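Local structure of CrtC domain-containing protein (Fusarium vanettenii 77-13-4, 7A0Q) at residues A[233-238]-A[262-267]; A[248-253]-A[289-294]. The protein is a kievitone hydratase that probably adds water to the prenyl side chain of the plant phytoalexin kievitone, converting it to a less toxic hydrate. One frame throughout, in Å; residues are numbered along the deposited sequence.

Contact 1: A[233-238]-A[262-267]; sequences ISAWIF and LPLEFT. With NAG (2-acetamido-2-deoxy-beta-D-glucopyranose), chain C.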
ATOM      1  N   ILE A 233      -0.836   9.485  -5.514  1.00 14.85           N
ATOM      2  CA  ILE A 233      -1.869   9.892  -4.569  1.00 13.61           C
ATOM      3  C   ILE A 233      -1.971   8.864  -3.452  1.00 15.27           C
ATOM      4  O   ILE A 233      -2.126   7.667  -3.713  1.00 14.58           O
ATOM      5  CB  ILE A 233      -3.229  10.052  -5.258  1.00 16.51           C
ATOM      6  CG1 ILE A 233      -3.101  11.033  -6.418  1.00 19.51           C
ATOM      7  CG2 ILE A 233      -4.291  10.502  -4.239  1.00 18.28           C
ATOM      8  CD1 ILE A 233      -4.360  11.161  -7.231  1.00 20.06           C
ATOM      9  N   SER A 234      -1.946   9.348  -2.210  1.00 14.09           N
ATOM     10  CA  SER A 234      -2.136   8.522  -1.019  1.00 13.90           C
ATOM     11  C   SER A 234      -3.262   9.163  -0.217  1.00 13.04           C
ATOM     12  O   SER A 234      -3.084  10.247   0.338  1.00 14.62           O
ATOM     13  CB  SER A 234      -0.837   8.447  -0.212  1.00 15.26           C
ATOM     14  OG  SER A 234      -0.994   7.775   1.022  1.00 14.57           O
ATOM     15  N   ALA A 235      -4.438   8.528  -0.199  1.00 13.32           N
ATOM     16  CA  ALA A 235      -5.652   9.172   0.298  1.00 13.55           C
ATOM     17  C   ALA A 235      -6.265   8.359   1.426  1.00 14.36           C
ATOM     18  O   ALA A 235      -6.449   7.146   1.293  1.00 15.24           O
ATOM     19  CB  ALA A 235      -6.680   9.343  -0.830  1.00 15.71           C
ATOM     20  N   TRP A 236      -6.642   9.044   2.507  1.00 14.25           N
ATOM     21  CA  TRP A 236      -7.201   8.400   3.692  1.00 13.71           C
ATOM     22  C   TRP A 236      -8.608   8.914   3.976  1.00 13.37           C
ATOM     23  O   TRP A 236      -8.853  10.125   3.950  1.00 14.65           O
ATOM     24  CB  TRP A 236      -6.350   8.680   4.934  1.00 15.20           C
ATOM     25  CG  TRP A 236      -5.030   7.952   5.000  1.00 15.43           C
ATOM     26  CD1 TRP A 236      -3.827   8.406   4.558  1.00 14.05           C
ATOM     27  CD2 TRP A 236      -4.793   6.680   5.604  1.00 16.14           C
ATOM     28  NE1 TRP A 236      -2.839   7.468   4.824  1.00 13.36           N
ATOM     29  CE2 TRP A 236      -3.413   6.399   5.467  1.00 14.15           C
ATOM     30  CE3 TRP A 236      -5.619   5.735   6.231  1.00 16.69           C
ATOM     31  CZ2 TRP A 236      -2.842   5.224   5.954  1.00 14.79           C
ATOM     32  CZ3 TRP A 236      -5.049   4.574   6.717  1.00 15.71           C
ATOM     33  CH2 TRP A 236      -3.673   4.325   6.574  1.00 14.49           C
ATOM     34  N   ILE A 237      -9.509   7.994   4.328  1.00 14.28           N
ATOM     35  CA  ILE A 237     -10.864   8.348   4.770  1.00 13.85           C
ATOM     36  C   ILE A 237     -11.181   7.535   6.021  1.00 15.09           C
ATOM     37  O   ILE A 237     -11.098   6.304   5.999  1.00 15.04           O
ATOM     38  CB  ILE A 237     -11.918   8.086   3.681  1.00 17.04           C
ATOM     39  CG1 ILE A 237     -11.513   8.737   2.358  1.00 14.60           C
ATOM     40  CG2 ILE A 237     -13.281   8.604   4.136  1.00 17.88           C
ATOM     41  CD1 ILE A 237     -10.787   7.780   1.426  1.00 17.11           C
ATOM     42  N   PHE A 238     -11.547   8.219   7.106  1.00 15.84           N
ATOM     43  CA  PHE A 238     -11.963   7.544   8.338  1.00 15.42           C
ATOM     44  C   PHE A 238     -12.522   8.587   9.291  1.00 18.87           C
ATOM     45  O   PHE A 238     -12.269   9.781   9.146  1.00 17.23           O
ATOM     46  CB  PHE A 238     -10.819   6.763   9.011  1.00 14.89           C
ATOM     47  CG  PHE A 238      -9.591   7.598   9.307  1.00 15.43           C
ATOM     48  CD1 PHE A 238      -9.509   8.348  10.472  1.00 15.68           C
ATOM     49  CD2 PHE A 238      -8.514   7.618   8.421  1.00 16.30           C
ATOM     50  CE1 PHE A 238      -8.392   9.116  10.761  1.00 16.77           C
ATOM     51  CE2 PHE A 238      -7.382   8.393   8.697  1.00 18.21           C
ATOM     52  CZ  PHE A 238      -7.317   9.138   9.870  1.00 18.00           C
ATOM     53  N   LEU A 262      -4.912  17.882   0.344  1.00 14.71           N
ATOM     54  CA  LEU A 262      -6.196  18.373  -0.154  1.00 15.74           C
ATOM     55  C   LEU A 262      -7.350  17.600   0.463  1.00 16.47           C
ATOM     56  O   LEU A 262      -7.305  16.370   0.545  1.00 17.06           O
ATOM     57  CB  LEU A 262      -6.277  18.246  -1.688  1.00 15.14           C
ATOM     58  CG  LEU A 262      -5.085  18.802  -2.478  1.00 15.05           C
ATOM     59  CD1 LEU A 262      -5.235  18.491  -3.963  1.00 20.55           C
ATOM     60  CD2 LEU A 262      -4.956  20.303  -2.256  1.00 16.95           C
ATOM     61  N   PRO A 263      -8.401  18.291   0.904  1.00 15.70           N
ATOM     62  CA  PRO A 263      -9.619  17.587   1.323  1.00 16.07           C
ATOM     63  C   PRO A 263     -10.257  16.861   0.150  1.00 16.30           C
ATOM     64  O   PRO A 263     -10.089  17.241  -1.011  1.00 17.80           O
ATOM     65  CB  PRO A 263     -10.533  18.715   1.828  1.00 17.93           C
ATOM     66  CG  PRO A 263      -9.652  19.903   2.029  1.00 24.81           C
ATOM     67  CD  PRO A 263      -8.529  19.751   1.028  1.00 16.53           C
ATOM     68  N   LEU A 264     -11.033  15.823   0.462  1.00 16.05           N
ATOM     69  CA  LEU A 264     -11.775  15.107  -0.572  1.00 17.31           C
ATOM     70  C   LEU A 264     -13.154  14.706  -0.056  1.00 16.62           C
ATOM     71  O   LEU A 264     -13.407  14.655   1.148  1.00 17.67           O
ATOM     72  CB  LEU A 264     -11.013  13.865  -1.083  1.00 18.30           C
ATOM     73  CG  LEU A 264     -10.741  12.712  -0.112  1.00 15.22           C
ATOM     74  CD1 LEU A 264     -11.931  11.771   0.065  1.00 15.71           C
ATOM     75  CD2 LEU A 264      -9.513  11.921  -0.563  1.00 16.73           C
ATOM     76  N   GLU A 265     -14.046  14.428  -1.000  1.00 18.36           N
ATOM     77  CA  GLU A 265     -15.347  13.833  -0.717  1.00 21.21           C
ATOM     78  C   GLU A 265     -15.321  12.382  -1.178  1.00 19.30           C
ATOM     79  O   GLU A 265     -14.893  12.095  -2.299  1.00 20.24           O
ATOM     80  CB  GLU A 265     -16.470  14.603  -1.420  1.00 21.38           C
ATOM     81  CG  GLU A 265     -16.575  16.048  -0.983  1.00 26.51           C
ATOM     82  CD  GLU A 265     -17.644  16.811  -1.742  1.00 41.49           C
ATOM     83  OE1 GLU A 265     -18.417  16.170  -2.486  1.00 42.39           O
ATOM     84  OE2 GLU A 265     -17.705  18.048  -1.588  1.00 39.24           O
ATOM     85  N   PHE A 266     -15.797  11.481  -0.319  1.00 19.22           N
ATOM     86  CA  PHE A 266     -15.687  10.041  -0.510  1.00 21.00           C
ATOM     87  C   PHE A 266     -17.081   9.443  -0.616  1.00 20.43           C
ATOM     88  O   PHE A 266     -17.921   9.686   0.252  1.00 21.84           O
ATOM     89  CB  PHE A 266     -14.922   9.427   0.668  1.00 21.95           C
ATOM     90  CG  PHE A 266     -15.034   7.925   0.788  1.00 20.32           C
ATOM     91  CD1 PHE A 266     -14.210   7.085   0.047  1.00 19.87           C
ATOM     92  CD2 PHE A 266     -15.905   7.356   1.713  1.00 20.59           C
ATOM     93  CE1 PHE A 266     -14.290   5.708   0.190  1.00 21.46           C
ATOM     94  CE2 PHE A 266     -15.988   5.978   1.859  1.00 24.05           C
ATOM     95  CZ  PHE A 266     -15.180   5.155   1.107  1.00 22.18           C
ATOM     96  N   THR A 267     -17.323   8.666  -1.667  1.00 20.58           N
ATOM     97  CA  THR A 267     -18.613   7.998  -1.847  1.00 22.70           C
ATOM     98  C   THR A 267     -18.383   6.523  -2.127  1.00 19.59           C
ATOM     99  O   THR A 267     -17.913   6.171  -3.229  1.00 22.88           O
ATOM    100  CB  THR A 267     -19.416   8.625  -2.982  1.00 24.53           C
ATOM    101  OG1 THR A 267     -19.657  10.006  -2.692  1.00 24.35           O
ATOM    102  CG2 THR A 267     -20.772   7.908  -3.129  1.00 27.50           C
TER
HETATM  103  C1  NAG C   1     -16.310   2.505   8.222  1.00 22.12           C
HETATM  104  C2  NAG C   1     -16.551   3.023   6.815  1.00 21.98           C
HETATM  105  C3  NAG C   1     -17.983   3.544   6.681  1.00 19.98           C
HETATM  106  C4  NAG C   1     -19.008   2.527   7.169  1.00 26.40           C
HETATM  107  C5  NAG C   1     -18.639   1.961   8.532  1.00 23.96           C
HETATM  108  C6  NAG C   1     -19.483   0.765   8.905  1.00 27.91           C
HETATM  109  C7  NAG C   1     -14.731   4.004   5.483  1.00 21.58           C
HETATM  110  C8  NAG C   1     -13.899   5.224   5.252  1.00 24.00           C
HETATM  111  N2  NAG C   1     -15.617   4.086   6.476  1.00 21.65           N
HETATM  112  O3  NAG C   1     -18.221   3.858   5.312  1.00 23.45           O
HETATM  113  O4  NAG C   1     -20.257   3.193   7.329  1.00 30.57           O
HETATM  114  O5  NAG C   1     -17.279   1.500   8.533  1.00 24.44           O
HETATM  115  O6  NAG C   1     -19.356  -0.262   7.929  1.00 27.30           O
HETATM  116  O7  NAG C   1     -14.589   2.983   4.817  1.00 22.65           O
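Ile237 is caught between protein and sugar: the Phe266 ring covers one part of its side chain, and the acetamide methyl of the N-acetylglucosamine reaches another. Its two branches divide along the ring. Ile237 CD1 lies 3.8 Å from Phe266 CD1, whereas Ile237 CG2 keeps the same 3.8 Å from Phe266 CD2, with Ile237 CB above the face and displaced toward the rim. Phe266 has CG opposite the backbone N (chi1 165°), which swings one ring face toward the isoleucine. The chi2 of Ile237, 95°, departs from the usual staggered values and turns CD1 toward Phe266 CD1, outside the rim of the ring.

The sugar methyl C8 approaches Ile237 CG2 at 3.6 Å and also sits only 3.1 Å from the carbonyl oxygen, Ile237 O. The glycan is covalently attached to the protein, and Tyr343 and Thr220 hydrogen-bond this sugar; it is an attached surface group rather than a bound substrate.

Leu264 meets the other strand with both methyls. Leu264 CD1 touches Ile237 CG1 at 3.8 Å, the two side chains crossing nearly perpendicularly, and Leu264 CD2 packs on Ala235 CB. The interface between the segments is apolar. Phe222, from strand 218-225, and Leu289, from strand 282-291, extend it on the same side, while Trp236 points the other way, onto Phe166 and Phe168.

The two strand segments cross at -59° with axes 8.7 Å apart, each flanking strand 245-253. Such interior packing between next-nearest strands of a strongly coiled antiparallel sheet is characteristic of an eight-stranded calycin barrel, here the lipocalin-like domain.

Contact 2: A[248-253]-A[289-294]; sequences RFATIR and LKISGF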
ATOM      1  N   ARG A 248     -10.753  13.042   5.688  1.00 14.04           N
ATOM      2  CA  ARG A 248     -11.004  12.703   4.289  1.00 16.64           C
ATOM      3  C   ARG A 248     -10.067  13.578   3.456  1.00 17.44           C
ATOM      4  O   ARG A 248     -10.376  14.743   3.188  1.00 16.87           O
ATOM      5  CB  ARG A 248     -12.476  12.904   3.921  1.00 15.42           C
ATOM      6  CG  ARG A 248     -13.106  14.192   4.475  1.00 17.94           C
ATOM      7  CD  ARG A 248     -14.593  14.290   4.131  1.00 17.47           C
ATOM      8  NE  ARG A 248     -15.173  15.550   4.605  1.00 22.41           N
ATOM      9  CZ  ARG A 248     -15.130  16.699   3.939  1.00 23.28           C
ATOM     10  NH1 ARG A 248     -14.533  16.779   2.756  1.00 24.75           N
ATOM     11  NH2 ARG A 248     -15.691  17.782   4.459  1.00 23.42           N
ATOM     12  N   PHE A 249      -8.912  13.027   3.086  1.00 15.03           N
ATOM     13  CA  PHE A 249      -7.914  13.889   2.467  1.00 15.20           C
ATOM     14  C   PHE A 249      -6.949  13.055   1.635  1.00 15.39           C
ATOM     15  O   PHE A 249      -6.810  11.844   1.820  1.00 15.33           O
ATOM     16  CB  PHE A 249      -7.156  14.727   3.517  1.00 15.33           C
ATOM     17  CG  PHE A 249      -6.009  14.001   4.190  1.00 14.78           C
ATOM     18  CD1 PHE A 249      -6.238  12.905   5.017  1.00 15.88           C
ATOM     19  CD2 PHE A 249      -4.699  14.421   3.989  1.00 15.28           C
ATOM     20  CE1 PHE A 249      -5.163  12.245   5.644  1.00 14.80           C
ATOM     21  CE2 PHE A 249      -3.637  13.777   4.607  1.00 14.72           C
ATOM     22  CZ  PHE A 249      -3.865  12.691   5.425  1.00 15.78           C
ATOM     23  N   ALA A 250      -6.306  13.735   0.692  1.00 14.28           N
ATOM     24  CA  ALA A 250      -5.274  13.140  -0.139  1.00 13.78           C
ATOM     25  C   ALA A 250      -3.975  13.901   0.059  1.00 13.58           C
ATOM     26  O   ALA A 250      -3.975  15.135   0.144  1.00 14.57           O
ATOM     27  CB  ALA A 250      -5.678  13.167  -1.626  1.00 16.77           C
ATOM     28  N   THR A 251      -2.869  13.149   0.131  1.00 13.86           N
ATOM     29  CA  THR A 251      -1.537  13.692  -0.093  1.00 13.07           C
ATOM     30  C   THR A 251      -1.135  13.303  -1.508  1.00 13.01           C
ATOM     31  O   THR A 251      -1.161  12.123  -1.865  1.00 15.29           O
ATOM     32  CB  THR A 251      -0.512  13.160   0.910  1.00 13.85           C
ATOM     33  OG1 THR A 251      -0.967  13.391   2.255  1.00 13.78           O
ATOM     34  CG2 THR A 251       0.829  13.866   0.696  1.00 14.61           C
ATOM     35  N   ILE A 252      -0.816  14.294  -2.320  1.00 13.48           N
ATOM     36  CA  ILE A 252      -0.462  14.054  -3.708  1.00 14.07           C
ATOM     37  C   ILE A 252       0.956  14.542  -3.919  1.00 14.22           C
ATOM     38  O   ILE A 252       1.246  15.724  -3.716  1.00 17.36           O
ATOM     39  CB  ILE A 252      -1.426  14.758  -4.673  1.00 15.22           C
ATOM     40  CG1 ILE A 252      -2.868  14.321  -4.386  1.00 15.88           C
ATOM     41  CG2 ILE A 252      -0.978  14.484  -6.122  1.00 16.02           C
ATOM     42  CD1 ILE A 252      -3.907  14.956  -5.307  1.00 17.72           C
ATOM     43  N   ARG A 253       1.844  13.631  -4.316  1.00 13.59           N
ATOM     44  CA  ARG A 253       3.183  14.010  -4.725  1.00 14.73           C
ATOM     45  C   ARG A 253       3.166  14.234  -6.227  1.00 16.69           C
ATOM     46  O   ARG A 253       2.729  13.359  -6.977  1.00 17.85           O
ATOM     47  CB  ARG A 253       4.197  12.927  -4.355  1.00 15.81           C
ATOM     48  CG  ARG A 253       5.640  13.322  -4.647  1.00 15.63           C
ATOM     49  CD  ARG A 253       6.402  12.145  -5.282  1.00 17.22           C
ATOM     50  NE  ARG A 253       6.053  11.960  -6.691  1.00 16.85           N
ATOM     51  CZ  ARG A 253       6.517  10.971  -7.458  1.00 16.30           C
ATOM     52  NH1 ARG A 253       7.342  10.046  -6.962  1.00 16.05           N
ATOM     53  NH2 ARG A 253       6.153  10.897  -8.732  1.00 16.38           N
ATOM     54  N   LEU A 289     -14.318   9.673  -5.803  1.00 21.35           N
ATOM     55  CA  LEU A 289     -13.547  10.633  -5.025  1.00 21.06           C
ATOM     56  C   LEU A 289     -13.586  11.972  -5.735  1.00 19.81           C
ATOM     57  O   LEU A 289     -13.353  12.043  -6.944  1.00 25.22           O
ATOM     58  CB  LEU A 289     -12.089  10.201  -4.858  1.00 22.63           C
ATOM     59  CG  LEU A 289     -11.812   8.887  -4.130  1.00 19.85           C
ATOM     60  CD1 LEU A 289     -10.355   8.467  -4.334  1.00 22.01           C
ATOM     61  CD2 LEU A 289     -12.127   8.999  -2.650  1.00 21.71           C
ATOM     62  N   LYS A 290     -13.859  13.027  -4.984  1.00 18.79           N
ATOM     63  CA  LYS A 290     -13.766  14.396  -5.477  1.00 20.90           C
ATOM     64  C   LYS A 290     -12.669  15.051  -4.648  1.00 21.34           C
ATOM     65  O   LYS A 290     -12.881  15.325  -3.466  1.00 20.25           O
ATOM     66  CB  LYS A 290     -15.105  15.108  -5.305  1.00 24.74           C
ATOM     67  CG  LYS A 290     -15.123  16.575  -5.633  1.00 37.20           C
ATOM     68  CD  LYS A 290     -16.538  17.023  -5.977  1.00 41.66           C
ATOM     69  CE  LYS A 290     -16.525  18.334  -6.733  1.00 48.17           C
ATOM     70  NZ  LYS A 290     -15.442  18.338  -7.753  1.00 51.10           N
ATOM     71  N   ILE A 291     -11.490  15.265  -5.231  1.00 21.19           N
ATOM     72  CA  ILE A 291     -10.363  15.848  -4.502  1.00 17.84           C
ATOM     73  C   ILE A 291     -10.351  17.355  -4.752  1.00 19.20           C
ATOM     74  O   ILE A 291     -10.191  17.802  -5.895  1.00 19.98           O
ATOM     75  CB  ILE A 291      -9.029  15.193  -4.901  1.00 18.80           C
ATOM     76  CG1 ILE A 291      -9.118  13.676  -4.682  1.00 18.27           C
ATOM     77  CG2 ILE A 291      -7.885  15.795  -4.068  1.00 19.86           C
ATOM     78  CD1 ILE A 291      -7.864  12.886  -5.129  1.00 18.04           C
ATOM     79  N   SER A 292     -10.503  18.130  -3.673  1.00 18.72           N
ATOM     80  CA  SER A 292     -10.789  19.560  -3.772  1.00 19.64           C
ATOM     81  C   SER A 292      -9.708  20.285  -4.555  1.00 22.34           C
ATOM     82  O   SER A 292      -8.525  20.235  -4.196  1.00 19.66           O
ATOM     83  CB  SER A 292     -10.916  20.171  -2.376  1.00 20.48           C
ATOM     84  OG  SER A 292     -11.346  21.530  -2.437  1.00 20.85           O
ATOM     85  N   GLY A 293     -10.124  20.972  -5.618  1.00 23.31           N
ATOM     86  CA  GLY A 293      -9.220  21.761  -6.424  1.00 21.93           C
ATOM     87  C   GLY A 293      -8.363  20.968  -7.382  1.00 24.97           C
ATOM     88  O   GLY A 293      -7.550  21.566  -8.100  1.00 29.10           O
ATOM     89  N   PHE A 294      -8.522  19.644  -7.429  1.00 21.99           N
ATOM     90  CA  PHE A 294      -7.618  18.783  -8.184  1.00 19.94           C
ATOM     91  C   PHE A 294      -8.340  17.969  -9.249  1.00 23.96           C
ATOM     92  O   PHE A 294      -7.975  18.056 -10.425  1.00 23.84           O
ATOM     93  CB  PHE A 294      -6.861  17.859  -7.215  1.00 19.59           C
ATOM     94  CG  PHE A 294      -5.799  17.026  -7.878  1.00 19.74           C
ATOM     95  CD1 PHE A 294      -4.567  17.578  -8.203  1.00 19.05           C
ATOM     96  CD2 PHE A 294      -6.028  15.692  -8.186  1.00 20.55           C
ATOM     97  CE1 PHE A 294      -3.589  16.819  -8.818  1.00 21.78           C
ATOM     98  CE2 PHE A 294      -5.050  14.927  -8.799  1.00 22.04           C
ATOM     99  CZ  PHE A 294      -3.826  15.491  -9.118  1.00 19.00           C
TER
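The Phe294 ring carries the terminal methyl of Ile252 almost exactly over the centre of one face. Ile252 CD1 stands 3.6 Å from the centroid of the Phe294 ring and only 8° off its normal, a CH-pi contact in which the methyl is nearly equidistant from all six ring carbons. Tyr231 and His329 meet the same ring edge-to-face.

The two side chains arrive from opposite directions. Ile252 is fully extended beyond CB (chi2 -179°), which pushes CD1 forward as the contacting atom. The same methyl also lies 4.3 Å from Ile291 CG2, so one methyl touches both Ile291 and Phe294. Two residues earlier on the same strand, Ala250 CB rests against Ile291 CD1 at 4.1 Å, a looser touch made by the other branch of that isoleucine.

Phe294 owes its place to a tight turn. Its backbone N donates to Ile291 O at 2.9 Å, and the angles of Ser292 and Gly293 (phi 78° at the glycine) match a type II beta turn. Leu262, on the strand running between the two segments, packs against both Ile291 and Phe294.

The type II turn closes the hairpin of strands 282-291 and 295-308 and directs Phe294 onto the interior face of strand 245-253, a next-nearest-strand contact at one end of the lipocalin-like barrel.

In the fold
Contacts 1 and 2 interleave along the chain, and their centres lie about 6 Å apart in one barrel wall. In the order 232-240, 245-253, 259-275, 282-291, each contact skips a strand that the other uses. Probable backbone hydrogen bonds tie them together: Ala250 N to Leu262 O at 2.8 Å, and Ser292 N to Pro263 O, also at 2.8 Å. Ile233, from a segment of contact 1, further touches Ala250, Ile252 and Phe294 of contact 2. The glycan distinguishes the pair, since its sugar reaches Ile237 directly, whereas the side chain of Ala250 is about 13 Å from a bound N-acetylglucosamine. The magnesium site of Thr86, Ser109 and Ser119 involves neither contact.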